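Local coordinates for protein microbial serine proteinases; subtilisin (Bacillus subtilis, PDB 2GKO) that probably hydrolyses peptide bonds in proteins as a serine endopeptidase of the subtilisin family, adapted to cold and loaded with calcium, at residues 31-36 and 135-140; 73-78 and 248-253; 52-57 and 99-104; 27-32 and 95-100; 113-118 and 146-151. All coordinates share one frame; numbering follows the deposited sequence.

Overall arrangement
The five contacts fall on the central, mostly parallel sheet of a subtilisin and on helices packed against its two faces. Contacts 1 and 4 start from the same strand, 29-34; contacts 3 and 4 both close on 97-102 before contact 5 opens, and the segments of contacts 1 and 2 alternate along the chain. Across the sheet the order is 48-53, 97-102, 29-34, 133-137. Contact 2 pairs helices 71-80 and 248-265 over one face, contact 5 helices 112-129 and 146-157 over the other, about 20 Å away between centres. Contacts 1 and 2, centres about 9 Å apart, build the active-site region; contacts 3, 4 and 5 join outer strands, a calcium site and the other face's helices.

Contact 1 (31-36 and 135-140); sequences AVLDTG and INMSLG. With PMS (phenylmethanesulfonic acid), chain G.
Leu33 and Ala31 of strand 29-34 meet Ile135, Asn136 and Met137 as a parallel pair in the middle of the sheet. Asn136 N gives a nearly straight bond to Ala31 O (2.8 Å), and Asn136 O takes one from Leu33 N at 3.1 Å. Leu33 CB lies 4.1 Å from Met137 CG; with CG beside the backbone N (chi1 -83°), the branch then splits, CD1 turning back to 3.7 Å from Ala31 CB while CD2 crosses to Ile135 CG2 at 4.2 Å and continues onto Ala118 of helix 112-129. A branched aliphatic residue suits this place, since its two methyls serve strand and helix at once. Past the paired part the strands diverge, and water replaces direct bonds. One water accepts from Ser138 N and sits 2.8 Å from Asp34 OD2, close also to Leu33 O; a second donates to Asp34 OD2 and to Ser138 O at 2.9 Å each. The other carboxylate oxygen, OD1, accepts from Thr35 N through its anti lone pair. Asp34 also packs on His71, and in this family an aspartate so placed belongs to the catalytic triad with histidine and serine. Ser138, centre of an inverse gamma turn, gives its OG to Ser249 O. The chemistry therefore changes along the strands, from hydrophobic core to a polar, hydrated end where both oxygens of Asp34 are held, and Ser138 and Leu139 border the inhibitor.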
# COMPACT_ATOMS: atom_id res chain seq x y z
N ALA A 31 -5.72 3.76 -6.08
CA ALA A 31 -4.99 4.89 -6.57
C ALA A 31 -3.56 4.83 -6.05
O ALA A 31 -3.30 5.06 -4.87
CB ALA A 31 -5.68 6.20 -6.15
N VAL A 32 -2.65 4.50 -6.94
CA VAL A 32 -1.26 4.38 -6.62
C VAL A 32 -0.62 5.72 -6.92
O VAL A 32 -0.42 6.11 -8.09
CB VAL A 32 -0.60 3.23 -7.41
CG1 VAL A 32 0.88 3.20 -7.15
CG2 VAL A 32 -1.26 1.89 -7.03
N LEU A 33 -0.30 6.44 -5.85
CA LEU A 33 0.31 7.77 -5.93
C LEU A 33 1.78 7.58 -5.78
O LEU A 33 2.28 7.24 -4.72
CB LEU A 33 -0.26 8.69 -4.84
CG LEU A 33 -1.59 9.35 -5.16
CD1 LEU A 33 -2.71 8.36 -5.49
CD2 LEU A 33 -1.98 10.22 -3.95
N ASP A 34 2.51 7.73 -6.88
CA ASP A 34 3.90 7.23 -6.91
C ASP A 34 4.63 7.80 -8.13
O ASP A 34 4.26 8.85 -8.64
CB ASP A 34 3.86 5.68 -6.88
CG ASP A 34 5.04 5.07 -6.17
OD1 ASP A 34 6.22 5.34 -6.59
OD2 ASP A 34 4.90 4.29 -5.21
N THR A 35 5.66 7.10 -8.64
CA THR A 35 6.48 7.57 -9.75
C THR A 35 5.82 7.38 -11.10
O THR A 35 6.46 7.64 -12.11
CB THR A 35 7.83 6.84 -9.77
OG1 THR A 35 7.65 5.42 -9.93
CG2 THR A 35 8.56 7.02 -8.45
N GLY A 36 4.56 6.92 -11.10
CA GLY A 36 3.82 6.58 -12.31
C GLY A 36 3.71 5.09 -12.39
O GLY A 36 4.14 4.39 -11.49
N ILE A 135 -6.41 4.76 -1.63
CA ILE A 135 -5.13 5.36 -1.95
C ILE A 135 -4.01 4.53 -1.36
O ILE A 135 -4.05 4.16 -0.19
CB ILE A 135 -5.01 6.81 -1.37
CG1 ILE A 135 -5.90 7.75 -2.18
CG2 ILE A 135 -3.55 7.26 -1.41
CD1 ILE A 135 -6.00 9.19 -1.61
N ASN A 136 -2.99 4.29 -2.17
CA ASN A 136 -1.72 3.78 -1.70
C ASN A 136 -0.63 4.84 -1.86
O ASN A 136 -0.36 5.28 -2.97
CB ASN A 136 -1.32 2.52 -2.48
CG ASN A 136 -0.05 1.91 -1.93
OD1 ASN A 136 -0.11 1.09 -1.01
ND2 ASN A 136 1.10 2.38 -2.42
N MET A 137 0.01 5.21 -0.75
CA MET A 137 1.17 6.11 -0.76
C MET A 137 2.39 5.38 -0.21
O MET A 137 2.61 5.30 0.99
CB MET A 137 0.91 7.41 0.00
CG MET A 137 0.05 8.31 -0.80
SD MET A 137 -0.14 9.93 -0.09
CE MET A 137 -1.28 9.61 1.12
N SER A 138 3.16 4.83 -1.12
CA SER A 138 4.41 4.16 -0.80
C SER A 138 5.52 5.19 -0.80
O SER A 138 6.41 5.20 -1.66
CB SER A 138 4.66 3.01 -1.77
OG SER A 138 3.83 1.92 -1.47
N LEU A 139 5.42 6.11 0.16
CA LEU A 139 6.33 7.23 0.22
C LEU A 139 6.29 7.75 1.63
O LEU A 139 5.36 7.48 2.39
CB LEU A 139 5.95 8.29 -0.82
CG LEU A 139 4.55 8.89 -0.76
CD1 LEU A 139 4.49 10.03 0.23
CD2 LEU A 139 4.09 9.37 -2.15
N GLY A 140 7.33 8.47 2.02
CA GLY A 140 7.37 8.97 3.37
C GLY A 140 8.47 9.97 3.56
O GLY A 140 9.40 10.05 2.78
C PMS G . 10.07 4.07 -0.70
S PMS G . 9.08 3.38 0.46
C1 PMS G . 10.67 3.05 -1.67
C2 PMS G . 11.91 2.47 -1.41
C3 PMS G . 12.46 1.55 -2.31
C4 PMS G . 11.80 1.27 -3.50
C5 PMS G . 10.58 1.88 -3.79
C6 PMS G . 10.03 2.77 -2.87
O2S PMS G . 8.73 4.43 1.40
O1S PMS G . 9.79 2.21 0.96
O HOH W 1 2.46 4.58 -3.87
O HOH W 2 7.31 3.50 -3.87

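Contact 2 (73-78 and 248-253); sequences THVAGS and TSMASP. With PMS (phenylmethanesulfonic acid), chain G.
The active-site serine helix of subtilisin, 248-265, here packs against helix 71-80, with Val75 set between Ser249, Met250 and Pro253. The axes of these two segments approach to 8.3 Å, 36° apart, and no hydrogen bond joins them. Val75 holds CG1 anti to the backbone N (chi1 169°), which sends its two methyls to different partners: CG1 lies 3.8 Å from Pro253 CB, and CG2 meets Met250 CE at 4.0 Å, with Ser249 O nearby. A beta-branched residue suits a place needing two short arms. Pro253, whose nitrogen cannot donate to the preceding turn, kinks its helix and sets its CB 3.2 Å from Val75 O, while Ser78 CB rests on the same ring. Met250, bent at chi2 and chi3, crosses His74 at about a right angle; its CG is 3.9 Å from His74 CE1, and SD stands obliquely 5.2 Å from the ring centroid. The methionine tip then reaches the inhibitor, CE lying 3.7 Å from phenyl atom C5 of the phenylmethanesulfonyl group. Replacing Val75 by an alanine removes both methyls and would probably open a gap between the Pro253 ring and Met250, setting the CE methyl free to shift. Ser249 OG is covalently bonded to the inhibitor sulfur, and Ser249 N donates to O1S at 2.9 Å; Asn168 ND2 also hydrogen-bonds the inhibitor. This marks Ser249 as the nucleophile, and the sulfonyl binding is consistent with an oxyanion hole, backed by an apolar helix interface.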
# COMPACT_ATOMS: atom_id res chain seq x y z
N THR A 73 5.33 1.22 -10.66
CA THR A 73 4.95 0.00 -11.35
C THR A 73 5.04 -1.20 -10.40
O THR A 73 4.16 -2.06 -10.42
CB THR A 73 5.82 -0.18 -12.62
OG1 THR A 73 5.62 0.93 -13.52
CG2 THR A 73 5.36 -1.40 -13.41
N HIS A 74 6.09 -1.23 -9.59
CA HIS A 74 6.35 -2.31 -8.63
C HIS A 74 5.21 -2.39 -7.60
O HIS A 74 4.60 -3.44 -7.35
CB HIS A 74 7.74 -2.10 -7.99
CG HIS A 74 8.29 -3.31 -7.31
ND1 HIS A 74 7.77 -3.78 -6.13
CD2 HIS A 74 9.30 -4.15 -7.65
CE1 HIS A 74 8.40 -4.90 -5.80
NE2 HIS A 74 9.32 -5.15 -6.71
N VAL A 75 4.89 -1.24 -7.03
CA VAL A 75 3.83 -1.09 -6.08
C VAL A 75 2.48 -1.50 -6.66
O VAL A 75 1.73 -2.22 -6.02
CB VAL A 75 3.85 0.38 -5.57
CG1 VAL A 75 2.63 0.74 -4.77
CG2 VAL A 75 5.13 0.61 -4.76
N ALA A 76 2.17 -1.00 -7.86
CA ALA A 76 0.93 -1.37 -8.52
C ALA A 76 0.82 -2.89 -8.72
O ALA A 76 -0.25 -3.47 -8.49
CB ALA A 76 0.81 -0.69 -9.84
N GLY A 77 1.93 -3.53 -9.05
CA GLY A 77 1.95 -4.97 -9.28
C GLY A 77 1.65 -5.76 -8.02
O GLY A 77 0.93 -6.76 -8.08
N SER A 78 2.16 -5.33 -6.88
CA SER A 78 1.89 -6.06 -5.66
C SER A 78 0.42 -5.93 -5.31
O SER A 78 -0.20 -6.86 -4.78
CB SER A 78 2.78 -5.58 -4.49
OG SER A 78 4.15 -5.84 -4.75
N THR A 248 9.14 -0.59 3.10
CA THR A 248 7.75 -0.50 3.54
C THR A 248 6.86 -0.06 2.36
O THR A 248 5.67 -0.28 2.38
CB THR A 248 7.55 0.45 4.74
OG1 THR A 248 8.15 1.73 4.48
CG2 THR A 248 8.22 -0.12 5.99
N SER A 249 7.48 0.51 1.33
CA SER A 249 6.80 0.79 0.06
C SER A 249 6.22 -0.45 -0.59
O SER A 249 5.27 -0.33 -1.35
CB SER A 249 7.77 1.40 -0.95
OG SER A 249 7.94 2.77 -0.66
N MET A 250 6.84 -1.60 -0.32
CA MET A 250 6.41 -2.89 -0.88
C MET A 250 5.29 -3.50 -0.03
O MET A 250 4.42 -4.21 -0.55
CB MET A 250 7.59 -3.87 -0.94
CG MET A 250 8.59 -3.62 -2.08
SD MET A 250 9.46 -1.99 -2.07
CE MET A 250 8.47 -1.09 -3.28
N ALA A 251 5.30 -3.20 1.26
CA ALA A 251 4.30 -3.70 2.21
C ALA A 251 2.97 -3.01 2.01
O ALA A 251 1.93 -3.65 2.02
CB ALA A 251 4.80 -3.50 3.65
N SER A 252 3.01 -1.69 1.87
CA SER A 252 1.82 -0.90 1.69
C SER A 252 0.86 -1.46 0.62
O SER A 252 -0.31 -1.63 0.92
CB SER A 252 2.20 0.57 1.43
OG SER A 252 1.05 1.42 1.43
N PRO A 253 1.32 -1.72 -0.60
CA PRO A 253 0.39 -2.24 -1.62
C PRO A 253 -0.15 -3.62 -1.36
O PRO A 253 -1.21 -3.92 -1.88
CB PRO A 253 1.21 -2.23 -2.89
CG PRO A 253 2.62 -2.25 -2.45
CD PRO A 253 2.64 -1.46 -1.19
C PMS G . 10.07 4.07 -0.70
S PMS G . 9.08 3.38 0.46
C1 PMS G . 10.67 3.05 -1.67
C2 PMS G . 11.91 2.47 -1.41
C3 PMS G . 12.46 1.55 -2.31
C4 PMS G . 11.80 1.27 -3.50
C5 PMS G . 10.58 1.88 -3.79
C6 PMS G . 10.03 2.77 -2.87
O2S PMS G . 8.73 4.43 1.40
O1S PMS G . 9.79 2.21 0.96

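Contact 3 (52-57 and 99-104); sequences KDFTVG and WAYKVL
Phe54 and Tyr101 meet with the phenyl atom CE2 over one face of the tyrosine ring, offset toward its rim and 3.6 Å from Tyr101 CG. The ring planes are inclined at 47°, and the edge of the phenyl ring faces Lys102 O. The long aliphatic stem of Lys52 lies side by side with the tyrosine, pointing the same way, its CD 3.8 Å from Tyr101 CE1, while NZ passes on to His121. On the opposite face of the sheet, Asp53 and Lys102 lie alongside each other; with CG anti to the backbone N (chi1 -172°), Asp53 lays its carboxylate along the lysine, OD1 3.7 Å from Lys102 CB. A water links their ends, donating to Asp53 OD2 and accepting from Lys102 NZ, which also bonds Thr66 O and forms a salt bridge with Asp106. Thr55 packs its methyl CG2 3.5 Å from Val103 C. What brings these side chains into register is the parallel backbone ladder: Lys52 N to Ala100 O, Lys102 N to Lys52 O at 2.9 Å, and Phe54 N to Lys102 O. Where the strand ends, Asp53 makes an Asx turn. Its OD1 takes Thr55 N from above the carboxylate plane at 2.9 Å and Thr55 OG1 on the syn lone pair at 2.6 Å, so two bonds fix the carboxylate and orient the threonine methyl. Aspartate and threonine suit such a turn by combining acceptor and hydroxyl donor. Strand 97-102 continues the sheet to strand 29-34 on its other side, and helix 112-129 packs through Ala118 on both Phe54 and Val103.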
# COMPACT_ATOMS: atom_id res chain seq x y z
N LYS A 52 -2.92 9.69 -14.71
CA LYS A 52 -2.88 11.14 -14.56
C LYS A 52 -1.55 11.54 -13.96
O LYS A 52 -1.00 10.83 -13.10
CB LYS A 52 -4.03 11.62 -13.69
CG LYS A 52 -5.41 11.34 -14.30
CD LYS A 52 -6.55 11.71 -13.39
CE LYS A 52 -7.91 11.59 -14.11
NZ LYS A 52 -9.07 11.68 -13.20
N ASP A 53 -0.99 12.64 -14.45
CA ASP A 53 0.33 13.10 -14.04
C ASP A 53 0.22 14.45 -13.33
O ASP A 53 -0.07 15.46 -13.97
CB ASP A 53 1.23 13.20 -15.26
CG ASP A 53 2.67 13.50 -14.92
OD1 ASP A 53 3.03 13.76 -13.76
OD2 ASP A 53 3.55 13.45 -15.80
N PHE A 54 0.47 14.44 -12.03
CA PHE A 54 0.39 15.63 -11.19
C PHE A 54 1.72 16.38 -11.07
O PHE A 54 1.79 17.40 -10.37
CB PHE A 54 -0.13 15.24 -9.81
CG PHE A 54 -1.55 14.80 -9.84
CD1 PHE A 54 -2.58 15.69 -9.55
CD2 PHE A 54 -1.89 13.50 -10.21
CE1 PHE A 54 -3.88 15.28 -9.59
CE2 PHE A 54 -3.19 13.09 -10.23
CZ PHE A 54 -4.19 13.98 -9.94
N THR A 55 2.74 15.94 -11.81
CA THR A 55 4.06 16.55 -11.76
C THR A 55 4.34 17.50 -12.92
O THR A 55 5.38 18.15 -12.93
CB THR A 55 5.16 15.48 -11.72
OG1 THR A 55 5.31 14.84 -13.00
CG2 THR A 55 4.82 14.41 -10.71
N VAL A 56 3.43 17.54 -13.88
CA VAL A 56 3.52 18.40 -15.04
C VAL A 56 2.24 19.21 -15.06
O VAL A 56 1.11 18.65 -15.05
CB VAL A 56 3.66 17.59 -16.35
CG1 VAL A 56 3.56 18.53 -17.57
CG2 VAL A 56 5.00 16.85 -16.36
N GLY A 57 2.45 20.54 -15.06
CA GLY A 57 1.41 21.54 -14.91
C GLY A 57 0.76 21.56 -13.54
O GLY A 57 1.19 20.85 -12.63
N TRP A 99 -5.78 3.26 -10.65
CA TRP A 99 -5.66 4.69 -10.94
C TRP A 99 -4.21 5.05 -10.67
O TRP A 99 -3.78 5.13 -9.52
CB TRP A 99 -6.56 5.53 -10.03
CG TRP A 99 -8.00 5.33 -10.22
CD1 TRP A 99 -8.62 4.40 -11.02
CD2 TRP A 99 -9.05 6.06 -9.58
NE1 TRP A 99 -9.99 4.52 -10.92
CE2 TRP A 99 -10.28 5.52 -10.04
CE3 TRP A 99 -9.07 7.12 -8.67
CZ2 TRP A 99 -11.52 6.02 -9.60
CZ3 TRP A 99 -10.30 7.60 -8.24
CH2 TRP A 99 -11.50 7.07 -8.72
N ALA A 100 -3.46 5.20 -11.76
CA ALA A 100 -2.03 5.46 -11.70
C ALA A 100 -1.88 6.97 -11.69
O ALA A 100 -2.08 7.63 -12.72
CB ALA A 100 -1.32 4.83 -12.91
N TYR A 101 -1.57 7.53 -10.51
CA TYR A 101 -1.40 8.97 -10.33
C TYR A 101 0.09 9.26 -10.09
O TYR A 101 0.65 8.87 -9.05
CB TYR A 101 -2.22 9.46 -9.14
CG TYR A 101 -3.72 9.59 -9.37
CD1 TYR A 101 -4.35 9.08 -10.51
CD2 TYR A 101 -4.51 10.23 -8.40
CE1 TYR A 101 -5.76 9.19 -10.68
CE2 TYR A 101 -5.88 10.38 -8.57
CZ TYR A 101 -6.51 9.86 -9.71
OH TYR A 101 -7.87 10.01 -9.82
N LYS A 102 0.75 9.92 -11.04
CA LYS A 102 2.18 10.22 -10.91
C LYS A 102 2.30 11.48 -10.06
O LYS A 102 1.83 12.53 -10.45
CB LYS A 102 2.85 10.37 -12.27
CG LYS A 102 4.35 10.60 -12.21
CD LYS A 102 4.95 10.57 -13.60
CE LYS A 102 6.44 10.73 -13.53
NZ LYS A 102 7.11 10.66 -14.88
N VAL A 103 2.90 11.33 -8.89
CA VAL A 103 3.15 12.44 -7.95
C VAL A 103 4.62 12.68 -7.63
O VAL A 103 4.96 13.69 -7.00
CB VAL A 103 2.36 12.24 -6.64
CG1 VAL A 103 0.91 11.99 -6.95
CG2 VAL A 103 2.95 11.10 -5.76
N LEU A 104 5.49 11.75 -8.04
CA LEU A 104 6.93 11.84 -7.83
C LEU A 104 7.53 12.02 -9.21
O LEU A 104 7.44 11.15 -10.07
CB LEU A 104 7.43 10.57 -7.15
CG LEU A 104 6.77 10.20 -5.82
CD1 LEU A 104 7.38 8.94 -5.22
CD2 LEU A 104 6.90 11.33 -4.85
O HOH W 3 6.23 13.12 -16.04

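Contact 4 (27-32 and 95-100); sequences GINIAV and EADLWA. With CA (calcium ion), chain B.
Asn29 and Asp97, paired across parallel strands, share one calcium ion: Asn29 OD1 and Asp97 OD2 each bind it at 2.2 Å. Both carboxylate oxygens of Glu49 and three waters complete seven ligands. Short oxygen-bearing side chains suit adjoining strands here, since both reach the ion from the same face. Asn29 ND2 is held by Lys132 O and Thr131 OG1, which fixes which way its amide is turned. Four backbone bonds zip the strands, among them Asp97 N to Ile28 O (2.9 Å, 175°) and Ile30 N to Asp97 O. Trp99, its CG beside the backbone N at chi1 -66°, lays its indole over Asn29, whose CB stands 3.7 Å from the centroid of the five-membered ring in a CH-pi contact; NE1 donates to Glu49 OE1. On the face of Ile30 and Val32, Val32 CG2 meets Leu98 CD1 at 3.6 Å and Ile30 CD1 meets Ala96 CB at 3.9 Å. A leucine replacing Trp99 lacks the indole N-H and flat face, and would probably leave Glu49 OE1 without this donor and Asn29 uncovered. The ion thus joins two anionic side chains and a neutral amide, probably easing the repulsion between Asp97 and Glu49, with Trp99 as a second-shell support.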
# COMPACT_ATOMS: atom_id res chain seq x y z
N GLY A 27 -14.45 -3.77 -8.85
CA GLY A 27 -15.16 -2.53 -8.60
C GLY A 27 -14.43 -1.53 -7.73
O GLY A 27 -14.83 -0.37 -7.72
N ILE A 28 -13.37 -1.95 -7.05
CA ILE A 28 -12.66 -1.06 -6.15
C ILE A 28 -11.48 -0.48 -6.87
O ILE A 28 -10.77 -1.18 -7.58
CB ILE A 28 -12.20 -1.80 -4.88
CG1 ILE A 28 -13.37 -2.55 -4.23
CG2 ILE A 28 -11.56 -0.81 -3.91
CD1 ILE A 28 -14.53 -1.70 -3.82
N ASN A 29 -11.26 0.82 -6.66
CA ASN A 29 -10.17 1.53 -7.34
C ASN A 29 -9.01 1.72 -6.39
O ASN A 29 -9.20 2.17 -5.27
CB ASN A 29 -10.66 2.90 -7.82
CG ASN A 29 -11.95 2.81 -8.59
OD1 ASN A 29 -11.94 2.37 -9.75
ND2 ASN A 29 -13.08 3.11 -7.93
N ILE A 30 -7.83 1.27 -6.80
CA ILE A 30 -6.60 1.52 -6.06
C ILE A 30 -5.84 2.62 -6.77
O ILE A 30 -5.37 2.47 -7.90
CB ILE A 30 -5.74 0.23 -5.89
CG1 ILE A 30 -6.55 -0.88 -5.21
CG2 ILE A 30 -4.50 0.54 -5.07
CD1 ILE A 30 -5.81 -2.21 -5.08
N ALA A 31 -5.72 3.76 -6.08
CA ALA A 31 -4.99 4.89 -6.57
C ALA A 31 -3.56 4.83 -6.05
O ALA A 31 -3.30 5.06 -4.87
CB ALA A 31 -5.68 6.20 -6.15
N VAL A 32 -2.65 4.50 -6.94
CA VAL A 32 -1.26 4.38 -6.62
C VAL A 32 -0.62 5.72 -6.92
O VAL A 32 -0.42 6.11 -8.09
CB VAL A 32 -0.60 3.23 -7.41
CG1 VAL A 32 0.88 3.20 -7.15
CG2 VAL A 32 -1.26 1.89 -7.03
N GLU A 95 -8.51 -8.08 -9.70
CA GLU A 95 -9.70 -7.52 -10.35
C GLU A 95 -9.95 -6.06 -10.01
O GLU A 95 -10.89 -5.46 -10.52
CB GLU A 95 -10.93 -8.30 -9.95
CG GLU A 95 -10.85 -9.76 -10.38
CD GLU A 95 -12.00 -10.58 -9.84
OE1 GLU A 95 -13.15 -10.16 -9.99
OE2 GLU A 95 -11.74 -11.65 -9.25
N ALA A 96 -9.12 -5.48 -9.15
CA ALA A 96 -9.23 -4.05 -8.86
C ALA A 96 -8.89 -3.17 -10.07
O ALA A 96 -8.26 -3.59 -11.04
CB ALA A 96 -8.37 -3.69 -7.66
N ASP A 97 -9.35 -1.92 -10.00
CA ASP A 97 -9.10 -0.95 -11.05
C ASP A 97 -7.93 -0.09 -10.61
O ASP A 97 -7.94 0.44 -9.51
CB ASP A 97 -10.30 -0.04 -11.22
CG ASP A 97 -11.58 -0.76 -11.59
OD1 ASP A 97 -11.54 -1.92 -12.05
OD2 ASP A 97 -12.69 -0.18 -11.47
N LEU A 98 -6.94 0.08 -11.48
CA LEU A 98 -5.77 0.89 -11.17
C LEU A 98 -5.98 2.34 -11.60
O LEU A 98 -6.29 2.61 -12.75
CB LEU A 98 -4.52 0.34 -11.87
CG LEU A 98 -3.23 1.14 -11.75
CD1 LEU A 98 -2.82 1.28 -10.27
CD2 LEU A 98 -2.18 0.48 -12.59
N TRP A 99 -5.78 3.26 -10.65
CA TRP A 99 -5.66 4.69 -10.94
C TRP A 99 -4.21 5.05 -10.67
O TRP A 99 -3.78 5.13 -9.52
CB TRP A 99 -6.56 5.53 -10.03
CG TRP A 99 -8.00 5.33 -10.22
CD1 TRP A 99 -8.62 4.40 -11.02
CD2 TRP A 99 -9.05 6.06 -9.58
NE1 TRP A 99 -9.99 4.52 -10.92
CE2 TRP A 99 -10.28 5.52 -10.04
CE3 TRP A 99 -9.07 7.12 -8.67
CZ2 TRP A 99 -11.52 6.02 -9.60
CZ3 TRP A 99 -10.30 7.60 -8.24
CH2 TRP A 99 -11.50 7.07 -8.72
N ALA A 100 -3.46 5.20 -11.76
CA ALA A 100 -2.03 5.46 -11.70
C ALA A 100 -1.88 6.97 -11.69
O ALA A 100 -2.08 7.63 -12.72
CB ALA A 100 -1.32 4.83 -12.91
CA CA B . -13.33 1.88 -11.35
O HOH W 4 -12.96 -4.06 -11.22
O HOH W 5 -14.87 1.26 -9.95
O HOH W 6 -14.97 1.61 -12.94
O HOH W 7 -14.23 4.01 -11.12

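Contact 5 (113-118 and 146-151); sequences DDIAEA and SLITNA. With CA (calcium ion), chain E.
Ala116 faces Ile148 where two nearly parallel helices, 8° apart with axes 8.2 Å from each other, bring their CA atoms to 4.7 Å. In the alpha/beta/alpha sandwich of subtilisin, helices 112-129 and 146-157 come before and after strand 133-137 in the chain and lie side by side against the same face of the central sheet. Ala116 is the small residue that permits this closeness: its CB sits 3.4 Å from Leu147 O, touches Leu147 CB as well, and lies 3.9 Å from Ala151 CB. Ala151 in turn lets its methyl approach Ala116 O. Toward the sheet, Ile115 and Ile148 cross at a slant. With CG1 of Ile115 beside the backbone N (chi1 -64°), its CG2 lies anti to that N, and this is the branch that meets Ile148 CG1 at 3.9 Å; the CD1 methyls touch too. A branched residue suits position Ile115, whose CG2 also reaches Met137 SD in the core beneath, while Ile148 packs along helix 112-129 on Ala112 and Ile119. At the more exposed end Leu147 swings CD1 to within 4.0 Å of Asp113 CB, a cover over the methylene that leads to the carboxylate. Asp114, which does not touch segment 146-151, binds a calcium ion through OD1 at 2.4 Å. One of the waters on that ion donates to Asp113 OD1, tying the neighbouring aspartate to the same metal at second hand.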
# COMPACT_ATOMS: atom_id res chain seq x y z
N ASP A 113 3.07 19.62 -2.88
CA ASP A 113 1.85 20.15 -3.48
C ASP A 113 1.29 19.22 -4.56
O ASP A 113 0.08 19.14 -4.72
CB ASP A 113 1.92 21.62 -3.95
CG ASP A 113 3.17 21.95 -4.70
OD1 ASP A 113 3.77 21.07 -5.36
OD2 ASP A 113 3.64 23.12 -4.68
N ASP A 114 2.17 18.53 -5.28
CA ASP A 114 1.73 17.55 -6.27
C ASP A 114 1.03 16.37 -5.63
O ASP A 114 -0.01 15.92 -6.11
CB ASP A 114 2.92 17.00 -7.07
CG ASP A 114 3.57 18.04 -7.94
OD1 ASP A 114 3.00 19.14 -8.15
OD2 ASP A 114 4.67 17.80 -8.50
N ILE A 115 1.62 15.85 -4.55
CA ILE A 115 1.06 14.75 -3.79
C ILE A 115 -0.30 15.15 -3.21
O ILE A 115 -1.28 14.40 -3.26
CB ILE A 115 2.03 14.30 -2.66
CG1 ILE A 115 3.34 13.73 -3.26
CG2 ILE A 115 1.38 13.27 -1.76
CD1 ILE A 115 4.51 13.74 -2.30
N ALA A 116 -0.34 16.35 -2.63
CA ALA A 116 -1.59 16.84 -2.04
C ALA A 116 -2.69 17.01 -3.09
O ALA A 116 -3.82 16.64 -2.85
CB ALA A 116 -1.33 18.15 -1.29
N GLU A 117 -2.35 17.52 -4.26
CA GLU A 117 -3.31 17.70 -5.34
C GLU A 117 -3.87 16.35 -5.77
O GLU A 117 -5.07 16.19 -6.00
CB GLU A 117 -2.66 18.42 -6.51
CG GLU A 117 -3.61 18.72 -7.66
CD GLU A 117 -4.64 19.80 -7.35
OE1 GLU A 117 -4.62 20.39 -6.24
OE2 GLU A 117 -5.51 20.03 -8.21
N ALA A 118 -3.00 15.35 -5.85
CA ALA A 118 -3.44 14.01 -6.24
C ALA A 118 -4.33 13.34 -5.21
O ALA A 118 -5.31 12.67 -5.57
CB ALA A 118 -2.22 13.13 -6.52
N SER A 146 1.87 19.97 5.97
CA SER A 146 0.46 20.29 6.17
C SER A 146 -0.34 20.15 4.87
O SER A 146 -1.51 19.80 4.92
CB SER A 146 0.28 21.70 6.76
OG SER A 146 0.86 22.65 5.92
N LEU A 147 0.27 20.39 3.71
CA LEU A 147 -0.44 20.21 2.43
C LEU A 147 -0.89 18.75 2.31
O LEU A 147 -2.04 18.48 1.98
CB LEU A 147 0.46 20.59 1.25
CG LEU A 147 0.77 22.08 1.08
CD1 LEU A 147 1.83 22.28 0.02
CD2 LEU A 147 -0.52 22.82 0.72
N ILE A 148 0.03 17.83 2.59
CA ILE A 148 -0.28 16.41 2.45
C ILE A 148 -1.25 15.97 3.54
O ILE A 148 -2.25 15.27 3.30
CB ILE A 148 1.00 15.58 2.46
CG1 ILE A 148 1.79 15.82 1.17
CG2 ILE A 148 0.67 14.09 2.62
CD1 ILE A 148 3.20 15.30 1.20
N THR A 149 -0.97 16.35 4.78
CA THR A 149 -1.88 16.05 5.89
C THR A 149 -3.32 16.49 5.64
O THR A 149 -4.27 15.71 5.81
CB THR A 149 -1.36 16.71 7.16
OG1 THR A 149 -0.16 16.07 7.59
CG2 THR A 149 -2.33 16.53 8.30
N ASN A 150 -3.49 17.74 5.22
CA ASN A 150 -4.83 18.28 4.99
C ASN A 150 -5.54 17.58 3.84
O ASN A 150 -6.76 17.36 3.90
CB ASN A 150 -4.77 19.78 4.75
CG ASN A 150 -4.39 20.56 6.00
OD1 ASN A 150 -4.36 20.00 7.10
ND2 ASN A 150 -4.07 21.84 5.83
N ALA A 151 -4.77 17.20 2.82
CA ALA A 151 -5.29 16.46 1.68
C ALA A 151 -5.75 15.08 2.12
O ALA A 151 -6.83 14.64 1.75
CB ALA A 151 -4.25 16.37 0.59
CA CA E . 3.41 21.19 -9.40
O HOH W 8 4.90 21.47 -7.50
O HOH W 9 2.21 19.92 -10.90
O HOH W 10 4.88 22.92 -10.65